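PDB 3UP9: lipoprotein from Actinomyces odontolyticus, which probably binds L-methionine at the cell surface as the lipid-anchored, solute-binding component of a methionine uptake system of the NlpA family. Local coordinates for residues Gly107-Ile112 / Phe168-Ile173; Leu103-Thr108 / Leu148-Phe153; Leu90-Asn95 / Ala189-Ser194; Ala19-Tyr24 / Asp226-Tyr231; Ile111-Ala116 / Glu155-Gln160. All blocks are in the same frame, centred on the assembly; numbering follows the deposited sequence.

Contact 1 of 5, residues Gly107-Ile112 / Phe168-Ile173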
# COMPACT_ATOMS: atom_id res chain seq x y z
N GLY A 107 18.65 -11.91 -16.03
CA GLY A 107 18.31 -10.55 -15.59
C GLY A 107 17.75 -10.58 -14.18
O GLY A 107 17.58 -11.65 -13.61
N THR A 108 17.45 -9.41 -13.62
CA THR A 108 17.07 -9.31 -12.21
C THR A 108 15.76 -8.53 -12.00
O THR A 108 15.50 -7.60 -12.72
CB THR A 108 18.17 -8.61 -11.43
OG1 THR A 108 18.46 -7.37 -12.06
CG2 THR A 108 19.45 -9.51 -11.31
N ILE A 109 14.94 -8.94 -11.03
CA ILE A 109 13.70 -8.26 -10.69
C ILE A 109 13.73 -8.06 -9.20
O ILE A 109 13.79 -9.01 -8.45
CB ILE A 109 12.42 -9.03 -11.09
CG1 ILE A 109 12.37 -9.27 -12.62
CG2 ILE A 109 11.16 -8.27 -10.62
CD1 ILE A 109 11.11 -9.93 -13.14
N GLY A 110 13.76 -6.79 -8.79
CA GLY A 110 13.56 -6.41 -7.40
C GLY A 110 12.15 -6.69 -6.92
O GLY A 110 11.18 -6.40 -7.61
N ILE A 111 12.05 -7.25 -5.72
CA ILE A 111 10.77 -7.66 -5.15
C ILE A 111 10.82 -7.37 -3.64
O ILE A 111 11.82 -7.59 -2.99
CB ILE A 111 10.50 -9.17 -5.45
CG1 ILE A 111 9.05 -9.58 -5.16
CG2 ILE A 111 11.53 -10.07 -4.74
CD1 ILE A 111 8.61 -10.83 -5.93
N ILE A 112 9.74 -6.82 -3.11
CA ILE A 112 9.63 -6.52 -1.69
C ILE A 112 9.79 -7.79 -0.82
O ILE A 112 9.55 -8.95 -1.25
CB ILE A 112 8.25 -5.81 -1.41
CG1 ILE A 112 8.35 -4.91 -0.16
CG2 ILE A 112 7.13 -6.86 -1.31
CD1 ILE A 112 7.21 -3.93 0.03
N PHE A 168 18.76 -3.11 -10.94
CA PHE A 168 18.06 -4.25 -11.49
C PHE A 168 17.28 -3.86 -12.79
O PHE A 168 16.90 -2.72 -13.04
CB PHE A 168 17.09 -4.83 -10.42
CG PHE A 168 17.73 -5.17 -9.08
CD1 PHE A 168 18.98 -5.78 -9.01
CD2 PHE A 168 17.04 -4.96 -7.90
CE1 PHE A 168 19.56 -6.10 -7.77
CE2 PHE A 168 17.59 -5.28 -6.66
CZ PHE A 168 18.86 -5.85 -6.58
N ASP A 169 16.98 -4.86 -13.61
CA ASP A 169 16.24 -4.68 -14.85
C ASP A 169 14.79 -4.16 -14.61
O ASP A 169 14.29 -3.33 -15.37
CB ASP A 169 16.25 -6.01 -15.63
CG ASP A 169 17.66 -6.38 -16.18
OD1 ASP A 169 18.11 -5.71 -17.13
OD2 ASP A 169 18.26 -7.36 -15.68
N TYR A 170 14.16 -4.64 -13.55
CA TYR A 170 12.79 -4.28 -13.19
C TYR A 170 12.68 -4.30 -11.70
O TYR A 170 13.50 -4.92 -11.05
CB TYR A 170 11.74 -5.29 -13.74
CG TYR A 170 11.84 -5.52 -15.22
CD1 TYR A 170 12.77 -6.42 -15.72
CD2 TYR A 170 11.11 -4.81 -16.10
CE1 TYR A 170 12.93 -6.59 -17.07
CE2 TYR A 170 11.25 -4.99 -17.45
CZ TYR A 170 12.17 -5.88 -17.95
OH TYR A 170 12.31 -6.10 -19.33
N ALA A 171 11.64 -3.66 -11.17
CA ALA A 171 11.28 -3.89 -9.74
C ALA A 171 9.77 -3.83 -9.61
O ALA A 171 9.15 -3.06 -10.34
CB ALA A 171 11.95 -2.87 -8.84
N VAL A 172 9.17 -4.65 -8.75
CA VAL A 172 7.71 -4.55 -8.47
C VAL A 172 7.51 -3.62 -7.27
O VAL A 172 8.11 -3.82 -6.24
CB VAL A 172 7.04 -5.94 -8.24
CG1 VAL A 172 5.52 -5.79 -8.20
CG2 VAL A 172 7.48 -6.93 -9.36
N ILE A 173 6.66 -2.59 -7.42
CA ILE A 173 6.64 -1.50 -6.48
C ILE A 173 5.22 -1.03 -6.15
O ILE A 173 4.53 -0.52 -7.01
CB ILE A 173 7.44 -0.27 -6.98
CG1 ILE A 173 8.82 -0.64 -7.55
CG2 ILE A 173 7.57 0.76 -5.85
CD1 ILE A 173 9.75 0.58 -7.83
O HOH W 1 7.60 -6.04 -4.77
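Phe168 packs against Thr108 just before the two strands come together. The CB of Phe168 lies 3.3 Å from Thr108 OG1, and its ring carbon CD2 reaches Gly110 CA at 3.8 Å. A side chain on Gly110 would press on this ring and on Ala171 CB, so the bare backbone leaves the aromatic group its place. Asp169 then grips Thr108 twice. Its OD2 accepts Thr108 N at 3.0 Å through the lone pair turned away from OD1, while its own backbone N donates to Thr108 OG1 at 3.3 Å. That hydroxyl is available because a chi1 of 54° sets OG1 between the backbone N and the carbonyl carbon of Thr108. The other carboxylate oxygen, OD1, is held by His97. At Tyr170 the ladder begins: its N makes a weak bond to Thr108 O, whereas its O receives Gly110 N at 2.9 Å. Tyr170 CB meets Ile109 CG1 on one face of the sheet, and the phenol oxygen bonds to Ser99 O. Ala171, on the other face, turns its CA-H toward Gly110 O. The same carbonyl accepts Val172 N at 2.9 Å, and Val172 CG2 touches Ile109 CG2 at 4.1 Å, on the same face as Ile109. Beyond the last direct bond a water continues the ladder, donating to Val172 O and accepting Ile112 N at 2.8 Å. With axes only 16° apart, this is the central parallel strand pairing of one alpha/beta lobe, as expected for a periplasmic-binding-protein fold.

Contact 2 of 5, residues Leu103-Thr108 / Leu148-Phe153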
# COMPACT_ATOMS: atom_id res chain seq x y z
N LEU A 103 13.30 -8.69 -20.54
CA LEU A 103 14.01 -9.27 -19.41
C LEU A 103 15.17 -10.09 -19.97
O LEU A 103 14.97 -11.09 -20.65
CB LEU A 103 13.09 -10.16 -18.55
CG LEU A 103 13.66 -10.85 -17.29
CD1 LEU A 103 14.28 -9.85 -16.28
CD2 LEU A 103 12.59 -11.74 -16.63
N PRO A 104 16.40 -9.62 -19.73
CA PRO A 104 17.53 -10.38 -20.24
C PRO A 104 17.63 -11.75 -19.57
O PRO A 104 17.18 -11.92 -18.45
CB PRO A 104 18.76 -9.51 -19.91
CG PRO A 104 18.20 -8.15 -19.52
CD PRO A 104 16.82 -8.42 -19.00
N ASP A 105 18.17 -12.71 -20.30
CA ASP A 105 18.58 -13.98 -19.76
C ASP A 105 19.56 -13.80 -18.58
O ASP A 105 20.65 -13.25 -18.77
CB ASP A 105 19.30 -14.76 -20.87
CG ASP A 105 19.24 -16.24 -20.65
OD1 ASP A 105 19.20 -16.67 -19.47
OD2 ASP A 105 19.17 -16.95 -21.66
N GLY A 106 19.18 -14.27 -17.39
CA GLY A 106 19.90 -13.98 -16.13
C GLY A 106 19.71 -12.56 -15.59
O GLY A 106 20.50 -12.08 -14.78
N GLY A 107 18.65 -11.91 -16.03
CA GLY A 107 18.31 -10.55 -15.59
C GLY A 107 17.75 -10.58 -14.18
O GLY A 107 17.58 -11.65 -13.61
N THR A 108 17.45 -9.41 -13.62
CA THR A 108 17.07 -9.31 -12.21
C THR A 108 15.76 -8.53 -12.00
O THR A 108 15.50 -7.60 -12.72
CB THR A 108 18.17 -8.61 -11.43
OG1 THR A 108 18.46 -7.37 -12.06
CG2 THR A 108 19.45 -9.51 -11.31
N LEU A 148 9.54 -19.21 -14.98
CA LEU A 148 9.28 -19.73 -16.35
C LEU A 148 10.23 -19.15 -17.41
O LEU A 148 10.19 -19.57 -18.57
CB LEU A 148 7.81 -19.59 -16.76
CG LEU A 148 6.78 -20.36 -15.90
CD1 LEU A 148 5.37 -19.89 -16.25
CD2 LEU A 148 6.91 -21.84 -16.07
N LYS A 149 11.09 -18.21 -17.01
CA LYS A 149 12.21 -17.72 -17.83
C LYS A 149 13.42 -17.66 -16.90
O LYS A 149 13.27 -17.75 -15.69
CB LYS A 149 11.89 -16.32 -18.42
CG LYS A 149 10.62 -16.24 -19.29
CD LYS A 149 10.79 -16.92 -20.67
CE LYS A 149 9.51 -17.03 -21.53
NZ LYS A 149 9.14 -15.87 -22.40
N ASN A 150 14.62 -17.54 -17.42
CA ASN A 150 15.81 -17.51 -16.58
C ASN A 150 16.14 -16.09 -16.08
O ASN A 150 16.69 -15.27 -16.81
CB ASN A 150 17.02 -18.10 -17.32
CG ASN A 150 18.24 -18.18 -16.42
OD1 ASN A 150 19.20 -17.44 -16.60
ND2 ASN A 150 18.19 -19.05 -15.41
N PHE A 151 15.79 -15.82 -14.83
CA PHE A 151 16.13 -14.57 -14.19
C PHE A 151 16.27 -14.84 -12.67
O PHE A 151 15.97 -15.93 -12.23
CB PHE A 151 15.04 -13.53 -14.48
CG PHE A 151 13.72 -13.83 -13.79
CD1 PHE A 151 12.78 -14.68 -14.36
CD2 PHE A 151 13.44 -13.28 -12.55
CE1 PHE A 151 11.60 -14.97 -13.70
CE2 PHE A 151 12.25 -13.59 -11.87
CZ PHE A 151 11.35 -14.44 -12.44
N ASP A 152 16.71 -13.85 -11.89
CA ASP A 152 16.76 -13.92 -10.43
C ASP A 152 15.93 -12.83 -9.79
O ASP A 152 15.96 -11.67 -10.23
CB ASP A 152 18.20 -13.79 -9.94
CG ASP A 152 19.08 -14.88 -10.49
OD1 ASP A 152 18.65 -16.05 -10.44
OD2 ASP A 152 20.17 -14.57 -10.99
N PHE A 153 15.18 -13.18 -8.75
CA PHE A 153 14.59 -12.18 -7.89
C PHE A 153 15.62 -11.62 -6.93
O PHE A 153 16.52 -12.33 -6.49
CB PHE A 153 13.46 -12.76 -7.07
CG PHE A 153 12.23 -13.10 -7.86
CD1 PHE A 153 11.39 -12.11 -8.29
CD2 PHE A 153 11.90 -14.43 -8.13
CE1 PHE A 153 10.25 -12.42 -9.00
CE2 PHE A 153 10.74 -14.75 -8.82
CZ PHE A 153 9.93 -13.73 -9.26
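Thr108 stands opposite Asp152 in parallel register, their CA atoms 5.0 Å apart, with Asp152 N donating to Gly107 O at 2.9 Å, almost in line with the carbonyl, and a CA-H...O approach of Thr108 to Asp152 O. Just upstream, Gly106 N reaches Asn150 O at 2.7 Å from above the carbonyl plane. Both glycines belong to a type II turn from Pro104 to Gly107, closed by Gly107 N bonding to Pro104 O at 2.8 Å. Gly106 takes the positive phi (74°) of that turn, and a CB on Gly107 would run into Pro104 O. Among the side chains, Leu103 and Phe151 carry the apolar part, crossing at about a right angle. Leu103 CD2 lies 3.7 Å from Phe151 CG and touches CB and CD1 as well. The backbone pairing leaves Phe151 CB 3.3 Å from Gly107 O, and a chi1 of 69°, with CG between backbone N and carbonyl carbon, sends the ring away from the 103-108 segment. There its CE2 stands over the centre of one face of Phe153. An alanine at Leu103 removes the methyl against Phe151 CB and CG and would probably leave a gap beside that ring, with Leu130 and Ile109 still touching it. On the outer side Asp105 OD1 comes within 3.4 Å of Asn150 CB. Leu130 adjoins both Leu103 and Phe151, Val131 touches Phe151 and Phe153, and Leu122 and Leu125 pack on Phe153; the outermost strand 151-156 is bonded along one edge to 107-112, while helix 115-127 covers the face that bears Phe153.

Contact 3 of 5, residues Leu90-Asn95 / Ala189-Ser194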
# COMPACT_ATOMS: atom_id res chain seq x y z
N LEU A 90 -0.70 -2.21 -8.20
CA LEU A 90 0.70 -2.57 -8.11
C LEU A 90 1.28 -2.52 -9.50
O LEU A 90 0.61 -2.90 -10.50
CB LEU A 90 0.85 -3.96 -7.48
CG LEU A 90 2.24 -4.40 -7.04
CD1 LEU A 90 2.86 -3.48 -5.95
CD2 LEU A 90 2.17 -5.87 -6.63
N GLY A 91 2.51 -2.01 -9.61
CA GLY A 91 3.15 -1.93 -10.90
C GLY A 91 4.54 -2.55 -10.96
O GLY A 91 5.23 -2.69 -9.95
N VAL A 92 4.91 -2.94 -12.16
CA VAL A 92 6.25 -3.30 -12.54
C VAL A 92 6.79 -2.03 -13.14
O VAL A 92 6.14 -1.39 -14.00
CB VAL A 92 6.29 -4.45 -13.56
CG1 VAL A 92 7.75 -4.75 -13.95
CG2 VAL A 92 5.58 -5.68 -13.01
N PHE A 93 7.93 -1.62 -12.61
CA PHE A 93 8.63 -0.45 -13.04
C PHE A 93 10.00 -0.83 -13.49
O PHE A 93 10.50 -1.89 -13.16
CB PHE A 93 8.70 0.55 -11.87
CG PHE A 93 7.34 1.04 -11.41
CD1 PHE A 93 6.60 0.33 -10.48
CD2 PHE A 93 6.79 2.18 -11.95
CE1 PHE A 93 5.35 0.78 -10.06
CE2 PHE A 93 5.54 2.64 -11.54
CZ PHE A 93 4.84 1.95 -10.57
N SER A 94 10.61 0.06 -14.26
CA SER A 94 11.97 -0.12 -14.74
C SER A 94 12.53 1.23 -15.19
O SER A 94 11.81 2.08 -15.66
CB SER A 94 11.94 -1.13 -15.90
OG SER A 94 13.13 -1.20 -16.64
N ASN A 95 13.84 1.40 -15.05
CA ASN A 95 14.56 2.47 -15.73
C ASN A 95 15.39 1.99 -16.92
O ASN A 95 16.06 2.81 -17.55
CB ASN A 95 15.46 3.23 -14.77
CG ASN A 95 14.70 4.04 -13.76
OD1 ASN A 95 13.54 4.39 -13.95
ND2 ASN A 95 15.34 4.32 -12.67
N ALA A 189 4.46 2.77 -15.14
CA ALA A 189 4.27 1.30 -14.93
C ALA A 189 4.34 0.56 -16.26
O ALA A 189 3.73 0.98 -17.24
CB ALA A 189 2.97 0.99 -14.23
N LEU A 190 5.12 -0.53 -16.29
CA LEU A 190 5.26 -1.38 -17.49
C LEU A 190 4.09 -2.36 -17.59
O LEU A 190 3.64 -2.69 -18.69
CB LEU A 190 6.58 -2.15 -17.50
CG LEU A 190 7.83 -1.45 -18.02
CD1 LEU A 190 8.27 -0.35 -17.06
CD2 LEU A 190 8.94 -2.50 -18.16
N VAL A 191 3.64 -2.81 -16.43
CA VAL A 191 2.57 -3.80 -16.23
C VAL A 191 1.79 -3.20 -15.05
O VAL A 191 2.41 -2.67 -14.11
CB VAL A 191 3.13 -5.19 -15.82
CG1 VAL A 191 2.04 -6.22 -15.47
CG2 VAL A 191 4.05 -5.71 -16.89
N VAL A 192 0.48 -3.22 -15.11
CA VAL A 192 -0.35 -2.58 -14.09
C VAL A 192 -1.33 -3.67 -13.62
O VAL A 192 -2.00 -4.28 -14.42
CB VAL A 192 -1.16 -1.40 -14.66
CG1 VAL A 192 -2.04 -0.78 -13.56
CG2 VAL A 192 -0.25 -0.38 -15.40
N GLU A 193 -1.40 -3.91 -12.32
CA GLU A 193 -2.32 -4.82 -11.68
C GLU A 193 -3.76 -4.37 -11.96
O GLU A 193 -4.06 -3.19 -11.92
CB GLU A 193 -2.07 -4.75 -10.18
CG GLU A 193 -2.69 -5.84 -9.33
CD GLU A 193 -2.52 -5.54 -7.83
OE1 GLU A 193 -2.84 -4.39 -7.46
OE2 GLU A 193 -2.15 -6.45 -7.06
N SER A 194 -4.63 -5.33 -12.28
CA SER A 194 -6.02 -5.02 -12.55
C SER A 194 -6.73 -4.45 -11.34
O SER A 194 -6.50 -4.91 -10.24
CB SER A 194 -6.75 -6.26 -13.03
OG SER A 194 -8.12 -6.15 -12.76
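Leu90 and Glu193 are joined by two hydrogen bonds that satisfy both backbone polar atoms of the leucine. Leu90 O accepts Glu193 N at 2.9 Å, with the donor nearly in line with the carbonyl. Leu90 N is taken by the glutamate side chain instead: Glu193 OE1 receives it at 3.1 Å, from well above the carboxylate plane (61° out of it). With CG anti to the backbone N of Glu193 (chi1 -166°), the extended chain reaches across and lays the carboxylate alongside Leu90 CB. OE1 has a second donor in Asn198 ND2, and OE2 forms a salt bridge with Arg120. Two further bonds hold the antiparallel strands: Val92 N donates to Val191 O at 3.2 Å, and Val92 O accepts Leu190 N at 2.7 Å. Gly91 CA also approaches Val191 O. The apolar side chains fill in around these bonds. Val92 and Val191 lie side by side and point the same way, Val92 CG2 being 3.8 Å from Val191 CB. Phe93 CE2 meets Ala189 CB at 4.1 Å on the other face, while Leu190 CD1 lies 3.7 Å from Ser94 N. The hydroxyl of Ser94 is bonded to Asp169 O, which ties this pair to the loop that leads into strand 170-173. One carboxylate thus supplies an acceptor to the backbone leading into strand 91-93 and a counter-charge to Arg120, a residue of the selenomethionine pocket; Glu193 probably helps to hold that arginine in position, as a second-shell residue would.

Contact 4 of 5, residues Ala19-Tyr24 / Asp226-Tyr231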
# COMPACT_ATOMS: atom_id res chain seq x y z
N ALA A 19 -1.12 10.35 3.89
CA ALA A 19 -1.00 11.61 4.64
C ALA A 19 -1.64 12.76 3.89
O ALA A 19 -2.25 13.61 4.51
CB ALA A 19 0.43 11.94 5.07
N LYS A 20 -1.56 12.80 2.57
CA LYS A 20 -2.27 13.87 1.82
C LYS A 20 -3.81 13.84 2.01
O LYS A 20 -4.45 14.87 2.21
CB LYS A 20 -1.93 13.81 0.32
CG LYS A 20 -0.48 14.05 0.01
CD LYS A 20 -0.20 14.27 -1.47
CE LYS A 20 1.17 14.94 -1.75
NZ LYS A 20 1.20 16.41 -2.08
N ILE A 21 -4.40 12.67 1.93
CA ILE A 21 -5.85 12.48 2.13
C ILE A 21 -6.19 12.92 3.55
O ILE A 21 -7.15 13.65 3.76
CB ILE A 21 -6.28 10.99 1.93
CG1 ILE A 21 -6.09 10.55 0.47
CG2 ILE A 21 -7.71 10.75 2.33
CD1 ILE A 21 -6.12 9.01 0.36
N LEU A 22 -5.37 12.52 4.53
CA LEU A 22 -5.62 12.90 5.95
C LEU A 22 -5.47 14.42 6.17
O LEU A 22 -6.13 14.95 7.04
CB LEU A 22 -4.74 12.15 6.94
CG LEU A 22 -4.91 10.63 7.09
CD1 LEU A 22 -3.82 10.13 8.02
CD2 LEU A 22 -6.33 10.28 7.55
N THR A 23 -4.66 15.09 5.34
CA THR A 23 -4.38 16.50 5.50
C THR A 23 -5.60 17.26 4.88
O THR A 23 -6.11 18.18 5.51
CB THR A 23 -3.02 16.88 4.90
OG1 THR A 23 -1.99 16.18 5.61
CG2 THR A 23 -2.74 18.40 4.99
N TYR A 24 -6.11 16.79 3.73
CA TYR A 24 -7.35 17.33 3.20
C TYR A 24 -8.46 17.27 4.27
O TYR A 24 -9.11 18.27 4.57
CB TYR A 24 -7.78 16.64 1.89
CG TYR A 24 -9.17 17.03 1.52
CD1 TYR A 24 -9.43 18.24 0.93
CD2 TYR A 24 -10.23 16.24 1.85
CE1 TYR A 24 -10.73 18.61 0.59
CE2 TYR A 24 -11.52 16.60 1.58
CZ TYR A 24 -11.77 17.77 0.93
OH TYR A 24 -13.08 18.12 0.68
N ASP A 226 -18.06 11.71 0.28
CA ASP A 226 -18.07 12.15 -1.11
C ASP A 226 -16.95 13.17 -1.32
O ASP A 226 -16.31 13.21 -2.36
CB ASP A 226 -19.44 12.76 -1.48
CG ASP A 226 -19.84 12.49 -2.94
OD1 ASP A 226 -19.27 13.12 -3.87
OD2 ASP A 226 -20.74 11.65 -3.15
N GLU A 227 -16.72 13.99 -0.31
CA GLU A 227 -15.62 14.99 -0.32
C GLU A 227 -14.24 14.35 -0.46
O GLU A 227 -13.42 14.74 -1.33
CB GLU A 227 -15.68 15.89 0.93
CG GLU A 227 -16.89 16.83 0.97
CD GLU A 227 -18.17 16.19 1.55
OE1 GLU A 227 -18.25 14.98 1.85
OE2 GLU A 227 -19.17 16.92 1.71
N VAL A 228 -13.97 13.33 0.33
CA VAL A 228 -12.72 12.58 0.16
C VAL A 228 -12.60 11.87 -1.20
O VAL A 228 -11.53 11.85 -1.77
CB VAL A 228 -12.46 11.62 1.34
CG1 VAL A 228 -11.42 10.58 0.95
CG2 VAL A 228 -12.08 12.43 2.56
N LYS A 229 -13.70 11.31 -1.73
CA LYS A 229 -13.65 10.67 -3.06
C LYS A 229 -13.26 11.69 -4.14
O LYS A 229 -12.39 11.41 -4.99
CB LYS A 229 -14.99 10.02 -3.39
CG LYS A 229 -15.06 9.35 -4.72
CD LYS A 229 -16.26 8.41 -4.82
CE LYS A 229 -16.25 7.76 -6.19
NZ LYS A 229 -17.26 6.71 -6.33
N GLN A 230 -13.87 12.87 -4.08
CA GLN A 230 -13.63 13.95 -5.02
C GLN A 230 -12.21 14.46 -4.87
O GLN A 230 -11.53 14.64 -5.86
CB GLN A 230 -14.68 15.09 -4.87
CG GLN A 230 -16.02 14.61 -5.38
CD GLN A 230 -17.12 15.65 -5.36
OE1 GLN A 230 -17.16 16.57 -4.53
NE2 GLN A 230 -18.06 15.47 -6.26
N TYR A 231 -11.75 14.66 -3.66
CA TYR A 231 -10.33 14.96 -3.47
C TYR A 231 -9.42 13.90 -4.15
O TYR A 231 -8.49 14.27 -4.86
CB TYR A 231 -9.95 15.11 -1.98
CG TYR A 231 -8.46 15.29 -1.78
CD1 TYR A 231 -7.87 16.57 -1.91
CD2 TYR A 231 -7.62 14.19 -1.48
CE1 TYR A 231 -6.50 16.75 -1.76
CE2 TYR A 231 -6.24 14.36 -1.33
CZ TYR A 231 -5.71 15.65 -1.45
OH TYR A 231 -4.40 15.84 -1.36
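A helix-helix packing in the lobe that carries the N terminus brings Tyr24 of helix 15-28 against Tyr231 of helix 226-235. The local axes pass 10.4 Å apart at 132°, so the helices cross at a steep slant, with their directions more opposed than aligned. The two tyrosine rings lie near parallel, with planes 18° apart, but are slid so far that they barely overlap. Each instead covers the other's CB: Tyr24 CB sits 3.8 Å from the centroid of the Tyr231 ring, and Tyr231 CB 4.0 Å from that of Tyr24, both over the face as CH-pi contacts. In each residue CG is anti to the backbone N, which extends the rings past each other in opposite directions. Their hydroxyls end against the partner helix, Tyr24 OH at 3.4 Å from Glu227 CB and Tyr231 OH at 3.6 Å from Lys20 CB. Deeper in, Ile21 CG2 meets Val228 CG1 at 4.0 Å. A serine in place of Tyr231 would probably strip the cover from Tyr24 CB and leave the Tyr24 ring freer to turn. Behind this interface Ile21 packs on Phe61 and Trp236, and Leu22 reaches Val11 and Ala13, so helix 15-28 lies between helix 226-235 and the sheet.

Contact 5 of 5, residues Ile111-Ala116 / Glu155-Gln160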
# COMPACT_ATOMS: atom_id res chain seq x y z
N ILE A 111 12.05 -7.25 -5.72
CA ILE A 111 10.77 -7.66 -5.15
C ILE A 111 10.82 -7.37 -3.64
O ILE A 111 11.82 -7.59 -2.99
CB ILE A 111 10.50 -9.17 -5.45
CG1 ILE A 111 9.05 -9.58 -5.16
CG2 ILE A 111 11.53 -10.07 -4.74
CD1 ILE A 111 8.61 -10.83 -5.93
N ILE A 112 9.74 -6.82 -3.11
CA ILE A 112 9.63 -6.52 -1.69
C ILE A 112 9.79 -7.79 -0.82
O ILE A 112 9.55 -8.95 -1.25
CB ILE A 112 8.25 -5.81 -1.41
CG1 ILE A 112 8.35 -4.91 -0.16
CG2 ILE A 112 7.13 -6.86 -1.31
CD1 ILE A 112 7.21 -3.93 0.03
N SER A 113 10.15 -7.58 0.44
CA SER A 113 10.53 -8.70 1.32
C SER A 113 9.45 -9.15 2.31
O SER A 113 9.55 -10.22 2.83
CB SER A 113 11.85 -8.39 2.07
OG SER A 113 11.67 -7.21 2.81
N ASP A 114 8.40 -8.36 2.51
CA ASP A 114 7.29 -8.79 3.40
C ASP A 114 6.38 -9.82 2.69
O ASP A 114 6.19 -9.73 1.47
CB ASP A 114 6.54 -7.57 3.94
CG ASP A 114 5.50 -6.98 2.97
OD1 ASP A 114 4.36 -7.53 2.84
OD2 ASP A 114 5.81 -5.91 2.38
N THR A 115 5.86 -10.79 3.45
CA THR A 115 5.04 -11.89 2.94
C THR A 115 3.87 -11.46 2.03
O THR A 115 3.81 -11.87 0.88
CB THR A 115 4.48 -12.72 4.11
OG1 THR A 115 5.60 -13.12 4.93
CG2 THR A 115 3.64 -13.90 3.64
N ALA A 116 2.96 -10.63 2.55
CA ALA A 116 1.73 -10.23 1.85
C ALA A 116 1.98 -9.55 0.50
O ALA A 116 1.27 -9.82 -0.49
CB ALA A 116 0.93 -9.32 2.72
N GLU A 155 15.38 -9.63 -3.33
CA GLU A 155 14.56 -9.08 -2.26
C GLU A 155 15.16 -7.80 -1.81
O GLU A 155 16.33 -7.73 -1.58
CB GLU A 155 14.51 -10.00 -1.08
CG GLU A 155 13.67 -11.23 -1.27
CD GLU A 155 13.33 -11.84 0.08
OE1 GLU A 155 14.12 -11.62 1.02
OE2 GLU A 155 12.28 -12.50 0.22
N VAL A 156 14.33 -6.80 -1.69
CA VAL A 156 14.74 -5.48 -1.33
C VAL A 156 13.70 -5.06 -0.30
O VAL A 156 12.54 -5.49 -0.35
CB VAL A 156 14.75 -4.63 -2.62
CG1 VAL A 156 14.50 -3.17 -2.35
CG2 VAL A 156 16.07 -4.80 -3.34
N GLU A 157 14.11 -4.24 0.66
CA GLU A 157 13.17 -3.71 1.63
C GLU A 157 12.35 -2.65 0.92
O GLU A 157 12.83 -2.04 0.01
CB GLU A 157 13.88 -3.13 2.86
CG GLU A 157 14.28 -4.18 3.91
CD GLU A 157 15.09 -3.59 5.07
OE1 GLU A 157 15.67 -2.50 4.89
OE2 GLU A 157 15.13 -4.19 6.16
N GLY A 158 11.10 -2.48 1.32
CA GLY A 158 10.18 -1.60 0.61
C GLY A 158 10.67 -0.21 0.24
O GLY A 158 10.46 0.22 -0.88
N PRO A 159 11.29 0.52 1.18
CA PRO A 159 11.70 1.88 0.81
C PRO A 159 12.92 1.92 -0.12
O PRO A 159 13.28 2.99 -0.58
CB PRO A 159 12.04 2.55 2.16
CG PRO A 159 11.39 1.70 3.18
CD PRO A 159 11.28 0.32 2.64
N GLN A 160 13.54 0.77 -0.37
CA GLN A 160 14.71 0.64 -1.25
C GLN A 160 14.29 0.22 -2.69
O GLN A 160 15.12 0.13 -3.61
CB GLN A 160 15.69 -0.40 -0.65
CG GLN A 160 16.36 0.06 0.64
CD GLN A 160 16.98 1.44 0.48
OE1 GLN A 160 17.87 1.65 -0.36
NE2 GLN A 160 16.49 2.40 1.25
O HOH W 2 10.39 -4.84 3.07
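Ile111 and Glu155 make the close end of this pairing. Val156 N donates to Ile111 O at 2.9 Å, and the CA-H of Glu155 turns to the same oxygen, so one carbonyl receives both. Ile111 CG2 adds a contact with Glu155 CA at 4.0 Å. One residue on, the CA-H of Ile112 faces Val156 O at 3.4 Å. Ile112 then extends along Gly158, with CD1 3.8 Å from Gly158 CA. Its CG1 is roughly anti to the backbone N (chi1 -154°), which carries CD1 to the glycine, where a CB would be tight against it. From Ser113 onward the segments part: Ser113 N is 3.3 Å from Val156 O, but at an angle too poor for a bond. A water takes over the link, lying 2.7 Å from Ser113 OG and accepting Gly158 N at 3.0 Å. The solvent side is looser and polar. Glu155 OE1 merely brushes Ser113 CB; the polar partner of this carboxylate is Gln118, bonded to OE2. The exposed Glu157 passes near Ser113 OG with its CG. Asp114, at the N-cap of helix 115-127, caps a backbone N of that helix and bonds to Asn117, a residue of the selenomethionine pocket. Parallel strands that diverge at their C-terminal ends, one leading through a short loop into a helix N-capped by Asp114, are characteristic of alpha/beta binding-protein lobes, whose ligand cleft commonly lies at such ends.

From the N terminus, contact 4 closes the longest loop, joining helix 15-28 to helix 226-235 near the C terminus, and all the others nest inside it. Contact 3 pairs strand 91-93 with the edge strand 191-192 and encloses contacts 1, 2 and 5. These three share strand 107-112: contacts 2 and 5 join its two ends to strand 151-156 and cross along the chain, while contact 1 joins it to strand 170-173 on its other side. Strand 170-173 also pairs antiparallel with 91-93 (Ala171 N to Phe93 O), joining contacts 1 and 3 in one five-stranded sheet. Contact 4 lies in the other lobe, about 31 Å between centres from contact 1, with the selenomethionine between the lobes.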